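Side-chain contacts in ethanolamine kinase Pv091845 (Plasmodium vivax, PDB 2QG7), which probably phosphorylates ethanolamine with a nucleotide-derived phosphate, the first of three steps from ethanolamine to phosphatidylethanolamine: residues L57-G62 and E67-L72; Y93-Y98 and Y136-Y141; Q428-S433 and D437-G442. All coordinates share one frame; numbering follows the deposited sequence.

How the contacts relate
From the N terminus, contact 1 folds the loop 57-62 back on helix 65-75, with four residues between. Contact 2 then closes a wider loop: it brings the end of helix 84-98 onto strand 136-141, the middle strand of the five-stranded antiparallel sheet, with two strands of that sheet in between. Far down the chain, contact 3 joins the end of helix 413-430 to the start of helix 438-448. The three follow in series, neither nested nor crossed. Contacts 1 and 2 touch through Tyr93, which packs on Ala69 and Ile59 and probably hydrogen-bonds to Leu57, and through Lys70 on His97; contact 3 stands apart, its centre about 28 Å from that of contact 2.

Contact 1 of 3, residues L57-G62 and E67-L72; sequences LRILEG and EKAKEL
With CG1 of Ile59 anti to its carbonyl carbon (chi1 -65°) and the branch extended beyond it, this side chain lies across the turns of helix 65-75; Leu72, turned the same way at chi1 (-66°), brings CD1 to meet it. The motif is a loop folded back on the helix that follows it, both preceding the five-stranded sheet and packed on helix 84-98, and its grip is apolar: no hydrogen bond links 57-62 to 67-72.

Ile59 does most of the work from the loop. Its CG1 lies 3.7 Å from Leu72 CD1, the two side chains meeting at a slant, and the same CG1 comes 4.0 Å from Lys68 CB. One atom further out, Ile59 CD1 reaches the helix backbone near Ala69 and stands 4.4 Å from Ala69 CB. Ile59 thus spans one turn of the helix, from Lys68 to Leu72. Lys68 gives only the root of its chain to this packing; a bend at chi2 leads the rest away, and its NZ makes a long, weak ion pair with Glu63.

Tyr93 of helix 84-98 lies alongside Ile59 CD1 and Ala69 CB, so that loop, helix 65-75 and helix 84-98 meet at one place. The tyrosine hydroxyl probably hydrogen-bonds to the carbonyl oxygen of Leu57, which would satisfy a polar atom next to the apolar patch. Leu57 meets the helix more loosely through its side chain, CD2 standing 4.5 Å from Leu72 CB; closer is its carbonyl oxygen, with Leu57 O 3.6 Å from Leu72 CD1.

Contact 2 of 3, residues Y93-Y98 and Y136-Y141; sequences YVMLHY and YLIRLY
Tyr136 opens the strand by meeting Met95 of the helix: the methyl CE of Met95 stands 4.3 Å from CD1 of the Tyr136 ring, coming in obliquely. Met95 gets there by folding twice, at chi2 (-46°) and chi3 (-60°), which carries its sulfur and methyl over to the strand although the chain starts off along the helix flank. Leu137 points to the other side of the sheet, as alternation along a strand requires.

Ile138 comes next and is the centre of the contact. Its CD1 rests against two helix neighbours, 3.8 Å from Val94 CG1 and 4.0 Å from Met95 SD. The side chains of Val94 and Ile138 run past one another in opposite directions, and CG2 of Ile138 adds a second, looser touch at 4.2 Å from Val94 CG1. Beyond it Leu140 only skirts the helix.

All of this is hydrophobic, with no hydrogen bond between helix and strand. Val94 also touches Leu73 and Ile179, joining helix 65-75 and strand 177-181 to the same apolar layer. The axes of these short helix and strand segments lie 10.6 Å apart at closest approach and run nearly perpendicular, at 102°. The five-stranded antiparallel sheet is that of the N-terminal lobe of a protein-kinase-like fold, consistent with the choline/ethanolamine kinase family; helix 84-98, which comes before the sheet in the chain, packs on it as an N-terminal addition.

Contact 3 of 3, residues Q428-S433 and D437-G442; sequences QGMHSS and DFINYG
The Phe438 ring carries Gln428 on one face: CB of Gln428 sits 3.7 Å from the ring centroid and only 17° off the ring normal, a CH-pi contact displaced toward the CD2 rim, where CB comes 3.5 Å from Phe438 CD2. The backbone N of Gly429 approaches the ring obliquely, and Phe436 meets Phe438 edge-to-face. Past CB the Gln428 chain bends at chi2 (-79°). Its amide does not lie flat on the ring; the two planes are 72° apart.

Beside the ring, Gly429 brings its bare backbone right up to the second helix. Its N is 3.6 Å from Phe438 CB. With no side chain in the way, its CA lies directly against Ile439 CD1, at 3.7 Å, and the CA atoms of Gly429 and Phe438 are 4.9 Å apart. Met430 starts away from the partner helix but doubles back through bends at chi2 and chi3, bringing CE 3.7 Å from Ile439 CD1, the two chains crossing at about a right angle. Ile263 of the short helix 262-265 packs on both Met430 and Ile439.

Asp437 takes the N-cap position of the new helix, whose start takes part in the subunit contact: Ile439 and Asn440 pack on Thr447 of the second subunit. Helices 413-430 and 438-448 are thus consecutive helices packed end to start across a short connection, in what is, by family, probably the helical C-terminal lobe of the kinase-like fold.

Contact 1 of 3, residues L57-G62 and E67-L72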
loop_
_atom_site.group_PDB
_atom_site.type_symbol
_atom_site.label_atom_id
_atom_site.label_comp_id
_atom_site.label_asym_id
_atom_site.label_seq_id
_atom_site.Cartn_x
_atom_site.Cartn_y
_atom_site.Cartn_z
ATOM N N LEU D 57 -35.194 -7.405 18.067
ATOM C CA LEU D 57 -35.271 -8.870 18.235
ATOM C C LEU D 57 -35.960 -9.330 19.526
ATOM O O LEU D 57 -35.899 -10.503 19.898
ATOM C CB LEU D 57 -33.857 -9.504 18.128
ATOM C CG LEU D 57 -32.998 -9.255 16.877
ATOM C CD1 LEU D 57 -31.627 -9.869 17.026
ATOM C CD2 LEU D 57 -33.685 -9.741 15.577
ATOM N N ARG D 58 -36.633 -8.406 20.199
ATOM C CA ARG D 58 -37.223 -8.684 21.496
ATOM C C ARG D 58 -38.496 -9.517 21.351
ATOM O O ARG D 58 -39.360 -9.221 20.524
ATOM C CB ARG D 58 -37.490 -7.360 22.234
ATOM C CG ARG D 58 -37.407 -7.484 23.735
ATOM C CD ARG D 58 -36.914 -6.200 24.384
ATOM N NE ARG D 58 -36.161 -6.509 25.610
ATOM C CZ ARG D 58 -35.165 -5.769 26.095
ATOM N NH1 ARG D 58 -34.543 -6.172 27.202
ATOM N NH2 ARG D 58 -34.782 -4.638 25.483
ATOM N N ILE D 59 -38.594 -10.569 22.152
ATOM C CA ILE D 59 -39.807 -11.378 22.225
ATOM C C ILE D 59 -40.487 -11.147 23.599
ATOM O O ILE D 59 -39.913 -11.450 24.658
ATOM C CB ILE D 59 -39.513 -12.884 21.967
ATOM C CG1 ILE D 59 -39.019 -13.085 20.543
ATOM C CG2 ILE D 59 -40.769 -13.755 22.195
ATOM C CD1 ILE D 59 -38.474 -14.460 20.282
ATOM N N LEU D 60 -41.706 -10.606 23.563
ATOM C CA LEU D 60 -42.431 -10.219 24.775
ATOM C C LEU D 60 -43.195 -11.389 25.383
ATOM O O LEU D 60 -43.405 -12.424 24.726
ATOM C CB LEU D 60 -43.346 -9.007 24.524
ATOM C CG LEU D 60 -42.652 -7.879 23.731
ATOM C CD1 LEU D 60 -43.656 -6.911 23.113
ATOM C CD2 LEU D 60 -41.646 -7.147 24.571
ATOM N N GLU D 61 -43.582 -11.214 26.652
ATOM C CA GLU D 61 -44.265 -12.246 27.433
ATOM C C GLU D 61 -45.584 -12.591 26.741
ATOM O O GLU D 61 -46.266 -11.705 26.188
ATOM C CB GLU D 61 -44.461 -11.754 28.888
ATOM C CG GLU D 61 -44.880 -12.808 29.954
ATOM C CD GLU D 61 -46.411 -13.049 29.995
ATOM O OE1 GLU D 61 -47.178 -12.155 29.517
ATOM O OE2 GLU D 61 -46.838 -14.136 30.493
ATOM N N GLY D 62 -45.911 -13.887 26.727
ATOM C CA GLY D 62 -47.158 -14.353 26.125
ATOM C C GLY D 62 -47.123 -14.650 24.620
ATOM O O GLY D 62 -47.919 -15.442 24.126
ATOM N N GLU D 67 -42.850 -19.054 16.917
ATOM C CA GLU D 67 -43.528 -18.291 15.881
ATOM C C GLU D 67 -42.919 -16.897 15.714
ATOM O O GLU D 67 -42.811 -16.395 14.585
ATOM C CB GLU D 67 -45.007 -18.178 16.227
ATOM C CG GLU D 67 -45.809 -17.259 15.324
ATOM C CD GLU D 67 -46.213 -17.938 14.038
ATOM O OE1 GLU D 67 -45.331 -18.204 13.176
ATOM O OE2 GLU D 67 -47.429 -18.207 13.897
ATOM N N LYS D 68 -42.518 -16.285 16.837
ATOM C CA LYS D 68 -41.896 -14.946 16.834
ATOM C C LYS D 68 -40.448 -14.930 16.377
ATOM O O LYS D 68 -40.020 -13.960 15.740
ATOM C CB LYS D 68 -42.012 -14.257 18.201
ATOM C CG LYS D 68 -43.391 -13.696 18.518
ATOM C CD LYS D 68 -43.754 -12.542 17.613
ATOM C CE LYS D 68 -45.244 -12.232 17.704
ATOM N NZ LYS D 68 -45.465 -10.800 17.181
ATOM N N ALA D 69 -39.693 -15.981 16.723
ATOM C CA ALA D 69 -38.303 -16.115 16.291
ATOM C C ALA D 69 -38.265 -16.353 14.791
ATOM O O ALA D 69 -37.377 -15.847 14.092
ATOM C CB ALA D 69 -37.636 -17.238 17.010
ATOM N N LYS D 70 -39.259 -17.105 14.310
ATOM C CA LYS D 70 -39.460 -17.354 12.894
ATOM C C LYS D 70 -39.606 -16.056 12.099
ATOM O O LYS D 70 -38.810 -15.822 11.189
ATOM C CB LYS D 70 -40.658 -18.278 12.671
ATOM C CG LYS D 70 -40.860 -18.733 11.220
ATOM C CD LYS D 70 -42.173 -19.482 11.060
ATOM C CE LYS D 70 -42.055 -20.963 11.526
ATOM N NZ LYS D 70 -43.344 -21.753 11.425
ATOM N N GLU D 71 -40.591 -15.214 12.443
ATOM C CA GLU D 71 -40.809 -13.935 11.723
ATOM C C GLU D 71 -39.758 -12.829 11.960
ATOM O O GLU D 71 -39.600 -11.924 11.124
ATOM C CB GLU D 71 -42.249 -13.400 11.889
ATOM C CG GLU D 71 -42.745 -13.312 13.331
ATOM C CD GLU D 71 -44.235 -13.001 13.443
ATOM O OE1 GLU D 71 -44.980 -13.898 13.944
ATOM O OE2 GLU D 71 -44.664 -11.870 13.052
ATOM N N LEU D 72 -39.037 -12.908 13.077
ATOM C CA LEU D 72 -37.918 -11.976 13.342
ATOM C C LEU D 72 -36.683 -12.308 12.510
ATOM O O LEU D 72 -35.939 -11.411 12.131
ATOM C CB LEU D 72 -37.549 -11.904 14.844
ATOM C CG LEU D 72 -38.573 -11.316 15.844
ATOM C CD1 LEU D 72 -38.132 -11.521 17.311
ATOM C CD2 LEU D 72 -38.908 -9.849 15.524
#

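Contact 2 of 3, residues Y93-Y98 and Y136-Y141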
loop_
_atom_site.group_PDB
_atom_site.type_symbol
_atom_site.label_atom_id
_atom_site.label_comp_id
_atom_site.label_asym_id
_atom_site.label_seq_id
_atom_site.Cartn_x
_atom_site.Cartn_y
_atom_site.Cartn_z
ATOM N N TYR D 93 -32.092 -17.598 17.804
ATOM C CA TYR D 93 -33.268 -17.802 16.952
ATOM C C TYR D 93 -32.949 -18.655 15.725
ATOM O O TYR D 93 -33.814 -19.398 15.238
ATOM C CB TYR D 93 -33.867 -16.469 16.490
ATOM C CG TYR D 93 -34.280 -15.521 17.585
ATOM C CD1 TYR D 93 -34.663 -15.993 18.850
ATOM C CD2 TYR D 93 -34.325 -14.147 17.348
ATOM C CE1 TYR D 93 -35.045 -15.117 19.866
ATOM C CE2 TYR D 93 -34.703 -13.250 18.358
ATOM C CZ TYR D 93 -35.061 -13.746 19.614
ATOM O OH TYR D 93 -35.453 -12.874 20.604
ATOM N N VAL D 94 -31.718 -18.516 15.215
ATOM C CA VAL D 94 -31.215 -19.378 14.148
ATOM C C VAL D 94 -31.286 -20.813 14.627
ATOM O O VAL D 94 -31.845 -21.672 13.935
ATOM C CB VAL D 94 -29.774 -18.979 13.669
ATOM C CG1 VAL D 94 -29.183 -20.034 12.748
ATOM C CG2 VAL D 94 -29.794 -17.611 12.934
ATOM N N MET D 95 -30.782 -21.054 15.830
ATOM C CA MET D 95 -30.800 -22.388 16.429
ATOM C C MET D 95 -32.202 -22.888 16.809
ATOM O O MET D 95 -32.464 -24.096 16.858
ATOM C CB MET D 95 -29.866 -22.441 17.662
ATOM C CG MET D 95 -28.344 -22.302 17.337
ATOM S SD MET D 95 -27.694 -23.292 15.944
ATOM C CE MET D 95 -28.032 -25.039 16.438
ATOM N N LEU D 96 -33.095 -21.959 17.110
ATOM C CA LEU D 96 -34.430 -22.327 17.545
ATOM C C LEU D 96 -35.324 -22.731 16.366
ATOM O O LEU D 96 -36.101 -23.685 16.476
ATOM C CB LEU D 96 -35.062 -21.185 18.367
ATOM C CG LEU D 96 -36.498 -21.292 18.922
ATOM C CD1 LEU D 96 -36.664 -22.392 19.996
ATOM C CD2 LEU D 96 -36.916 -19.943 19.461
ATOM N N HIS D 97 -35.217 -22.000 15.255
ATOM C CA HIS D 97 -36.061 -22.217 14.086
ATOM C C HIS D 97 -35.341 -23.079 13.049
ATOM O O HIS D 97 -35.790 -24.189 12.723
ATOM C CB HIS D 97 -36.494 -20.867 13.480
ATOM C CG HIS D 97 -37.318 -20.995 12.234
ATOM N ND1 HIS D 97 -37.041 -20.289 11.078
ATOM C CD2 HIS D 97 -38.404 -21.764 11.955
ATOM C CE1 HIS D 97 -37.919 -20.609 10.141
ATOM N NE2 HIS D 97 -38.758 -21.501 10.648
ATOM N N TYR D 98 -34.220 -22.571 12.537
ATOM C CA TYR D 98 -33.485 -23.244 11.458
ATOM C C TYR D 98 -32.826 -24.564 11.912
ATOM O O TYR D 98 -32.936 -25.593 11.230
ATOM C CB TYR D 98 -32.463 -22.278 10.825
ATOM C CG TYR D 98 -33.089 -21.182 10.002
ATOM C CD1 TYR D 98 -32.759 -19.837 10.226
ATOM C CD2 TYR D 98 -34.019 -21.483 8.976
ATOM C CE1 TYR D 98 -33.338 -18.803 9.459
ATOM C CE2 TYR D 98 -34.607 -20.457 8.194
ATOM C CZ TYR D 98 -34.266 -19.116 8.448
ATOM O OH TYR D 98 -34.834 -18.099 7.688
ATOM N N TYR D 136 -21.580 -26.604 16.777
ATOM C CA TYR D 136 -22.057 -26.181 15.448
ATOM C C TYR D 136 -21.436 -24.837 15.102
ATOM O O TYR D 136 -20.737 -24.242 15.921
ATOM C CB TYR D 136 -23.594 -26.111 15.392
ATOM C CG TYR D 136 -24.279 -27.400 15.829
ATOM C CD1 TYR D 136 -24.649 -27.612 17.166
ATOM C CD2 TYR D 136 -24.542 -28.422 14.905
ATOM C CE1 TYR D 136 -25.259 -28.808 17.562
ATOM C CE2 TYR D 136 -25.148 -29.614 15.298
ATOM C CZ TYR D 136 -25.503 -29.798 16.619
ATOM O OH TYR D 136 -26.114 -30.977 16.986
ATOM N N LEU D 137 -21.671 -24.379 13.877
ATOM C CA LEU D 137 -21.125 -23.106 13.399
ATOM C C LEU D 137 -22.217 -22.357 12.641
ATOM O O LEU D 137 -22.913 -22.950 11.783
ATOM C CB LEU D 137 -19.906 -23.359 12.491
ATOM C CG LEU D 137 -19.054 -22.189 11.998
ATOM C CD1 LEU D 137 -18.308 -21.552 13.157
ATOM C CD2 LEU D 137 -18.055 -22.650 10.929
ATOM N N ILE D 138 -22.393 -21.073 12.966
ATOM C CA ILE D 138 -23.326 -20.266 12.210
ATOM C C ILE D 138 -22.541 -19.319 11.322
ATOM O O ILE D 138 -21.632 -18.620 11.782
ATOM C CB ILE D 138 -24.327 -19.490 13.097
ATOM C CG1 ILE D 138 -25.129 -20.453 13.974
ATOM C CG2 ILE D 138 -25.274 -18.656 12.234
ATOM C CD1 ILE D 138 -26.058 -19.756 14.949
ATOM N N ARG D 139 -22.899 -19.326 10.041
ATOM C CA ARG D 139 -22.295 -18.441 9.084
ATOM C C ARG D 139 -23.366 -17.506 8.553
ATOM O O ARG D 139 -24.379 -17.939 7.983
ATOM C CB ARG D 139 -21.641 -19.239 7.950
ATOM C CG ARG D 139 -20.799 -18.405 7.007
ATOM C CD ARG D 139 -20.418 -19.198 5.779
ATOM N NE ARG D 139 -19.489 -20.285 6.086
ATOM C CZ ARG D 139 -18.169 -20.147 6.241
ATOM N NH1 ARG D 139 -17.433 -21.219 6.520
ATOM N NH2 ARG D 139 -17.573 -18.954 6.125
ATOM N N LEU D 140 -23.129 -16.217 8.765
ATOM C CA LEU D 140 -24.046 -15.169 8.348
ATOM C C LEU D 140 -23.375 -14.380 7.245
ATOM O O LEU D 140 -22.265 -13.865 7.420
ATOM C CB LEU D 140 -24.408 -14.265 9.535
ATOM C CG LEU D 140 -25.140 -14.912 10.723
ATOM C CD1 LEU D 140 -25.267 -13.926 11.845
ATOM C CD2 LEU D 140 -26.534 -15.391 10.336
ATOM N N TYR D 141 -24.046 -14.309 6.101
ATOM C CA TYR D 141 -23.496 -13.641 4.920
ATOM C C TYR D 141 -23.544 -12.116 5.046
ATOM O O TYR D 141 -24.432 -11.574 5.718
ATOM C CB TYR D 141 -24.235 -14.076 3.643
ATOM C CG TYR D 141 -24.501 -15.568 3.484
ATOM C CD1 TYR D 141 -23.565 -16.527 3.915
ATOM C CD2 TYR D 141 -25.684 -16.015 2.862
ATOM C CE1 TYR D 141 -23.812 -17.878 3.759
ATOM C CE2 TYR D 141 -25.939 -17.369 2.695
ATOM C CZ TYR D 141 -24.991 -18.297 3.144
ATOM O OH TYR D 141 -25.230 -19.646 2.983
#

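Contact 3 of 3, residues Q428-S433 and D437-G442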
loop_
_atom_site.group_PDB
_atom_site.type_symbol
_atom_site.label_atom_id
_atom_site.label_comp_id
_atom_site.label_asym_id
_atom_site.label_seq_id
_atom_site.Cartn_x
_atom_site.Cartn_y
_atom_site.Cartn_z
ATOM N N GLN D 428 -16.167 -4.244 -4.265
ATOM C CA GLN D 428 -16.522 -4.245 -2.862
ATOM C C GLN D 428 -16.405 -2.868 -2.218
ATOM O O GLN D 428 -17.187 -2.534 -1.316
ATOM C CB GLN D 428 -15.648 -5.265 -2.118
ATOM C CG GLN D 428 -15.807 -6.661 -2.641
ATOM C CD GLN D 428 -17.059 -7.344 -2.146
ATOM O OE1 GLN D 428 -17.007 -8.111 -1.188
ATOM N NE2 GLN D 428 -18.195 -7.082 -2.789
ATOM N N GLY D 429 -15.398 -2.100 -2.652
ATOM C CA GLY D 429 -15.206 -0.747 -2.199
ATOM C C GLY D 429 -16.275 0.246 -2.649
ATOM O O GLY D 429 -16.384 1.325 -2.070
ATOM N N MET D 430 -17.048 -0.093 -3.680
ATOM C CA MET D 430 -18.179 0.741 -4.114
ATOM C C MET D 430 -19.362 0.651 -3.150
ATOM O O MET D 430 -20.088 1.641 -2.947
ATOM C CB MET D 430 -18.660 0.375 -5.528
ATOM C CG MET D 430 -17.614 0.490 -6.620
ATOM S SD MET D 430 -16.811 2.107 -6.891
ATOM C CE MET D 430 -15.333 2.017 -5.879
ATOM N N HIS D 431 -19.551 -0.548 -2.580
ATOM C CA HIS D 431 -20.692 -0.827 -1.695
ATOM C C HIS D 431 -20.121 -1.307 -0.380
ATOM O O HIS D 431 -20.291 -2.478 0.009
ATOM C CB HIS D 431 -21.628 -1.886 -2.319
ATOM C CG HIS D 431 -22.007 -1.591 -3.743
ATOM N ND1 HIS D 431 -22.956 -0.645 -4.084
ATOM C CD2 HIS D 431 -21.548 -2.104 -4.915
ATOM C CE1 HIS D 431 -23.073 -0.599 -5.404
ATOM N NE2 HIS D 431 -22.230 -1.473 -5.933
ATOM N N SER D 432 -19.429 -0.387 0.292
ATOM C CA SER D 432 -18.539 -0.740 1.402
ATOM C C SER D 432 -19.177 -0.752 2.809
ATOM O O SER D 432 -19.751 0.271 3.290
ATOM C CB SER D 432 -17.271 0.127 1.386
ATOM O OG SER D 432 -17.587 1.476 1.779
ATOM N N SER D 433 -19.052 -1.926 3.447
ATOM C CA SER D 433 -19.499 -2.159 4.818
ATOM C C SER D 433 -18.628 -3.255 5.469
ATOM O O SER D 433 -17.390 -3.280 5.321
ATOM C CB SER D 433 -20.989 -2.561 4.825
ATOM O OG SER D 433 -21.266 -3.540 3.778
ATOM N N ASP D 437 -9.897 -2.049 3.901
ATOM C CA ASP D 437 -9.516 -1.054 2.914
ATOM C C ASP D 437 -9.510 -1.651 1.492
ATOM O O ASP D 437 -8.464 -1.822 0.881
ATOM C CB ASP D 437 -8.169 -0.456 3.306
ATOM C CG ASP D 437 -7.890 0.879 2.628
ATOM O OD1 ASP D 437 -6.826 1.476 3.012
ATOM O OD2 ASP D 437 -8.681 1.304 1.722
ATOM N N PHE D 438 -10.718 -1.919 0.988
ATOM C CA PHE D 438 -10.952 -2.429 -0.347
ATOM C C PHE D 438 -10.323 -1.656 -1.511
ATOM O O PHE D 438 -9.790 -2.278 -2.432
ATOM C CB PHE D 438 -12.447 -2.570 -0.587
ATOM C CG PHE D 438 -13.090 -3.681 0.201
ATOM C CD1 PHE D 438 -14.007 -3.402 1.216
ATOM C CD2 PHE D 438 -12.800 -5.023 -0.076
ATOM C CE1 PHE D 438 -14.629 -4.447 1.961
ATOM C CE2 PHE D 438 -13.401 -6.070 0.657
ATOM C CZ PHE D 438 -14.322 -5.775 1.686
ATOM N N ILE D 439 -10.409 -0.326 -1.504
ATOM C CA ILE D 439 -9.902 0.504 -2.617
ATOM C C ILE D 439 -8.382 0.412 -2.769
ATOM O O ILE D 439 -7.880 0.224 -3.870
ATOM C CB ILE D 439 -10.276 1.998 -2.430
ATOM C CG1 ILE D 439 -11.799 2.165 -2.249
ATOM C CG2 ILE D 439 -9.660 2.873 -3.548
ATOM C CD1 ILE D 439 -12.661 1.660 -3.400
ATOM N N ASN D 440 -7.671 0.588 -1.660
ATOM C CA ASN D 440 -6.255 0.542 -1.633
ATOM C C ASN D 440 -5.738 -0.873 -1.914
ATOM O O ASN D 440 -4.706 -1.042 -2.595
ATOM C CB ASN D 440 -5.746 1.012 -0.255
ATOM C CG ASN D 440 -5.540 2.534 -0.187
ATOM O OD1 ASN D 440 -6.100 3.221 0.677
ATOM N ND2 ASN D 440 -4.737 3.055 -1.106
ATOM N N TYR D 441 -6.433 -1.873 -1.356
ATOM C CA TYR D 441 -6.053 -3.247 -1.589
ATOM C C TYR D 441 -6.279 -3.588 -3.044
ATOM O O TYR D 441 -5.435 -4.247 -3.621
ATOM C CB TYR D 441 -6.808 -4.239 -0.681
ATOM C CG TYR D 441 -6.458 -5.680 -0.960
ATOM C CD1 TYR D 441 -5.259 -6.224 -0.501
ATOM C CD2 TYR D 441 -7.323 -6.505 -1.696
ATOM C CE1 TYR D 441 -4.935 -7.535 -0.754
ATOM C CE2 TYR D 441 -6.990 -7.825 -1.958
ATOM C CZ TYR D 441 -5.806 -8.339 -1.471
ATOM O OH TYR D 441 -5.461 -9.668 -1.726
ATOM N N GLY D 442 -7.394 -3.131 -3.608
ATOM C CA GLY D 442 -7.735 -3.309 -5.035
ATOM C C GLY D 442 -6.724 -2.713 -5.991
ATOM O O GLY D 442 -6.349 -3.327 -7.004
#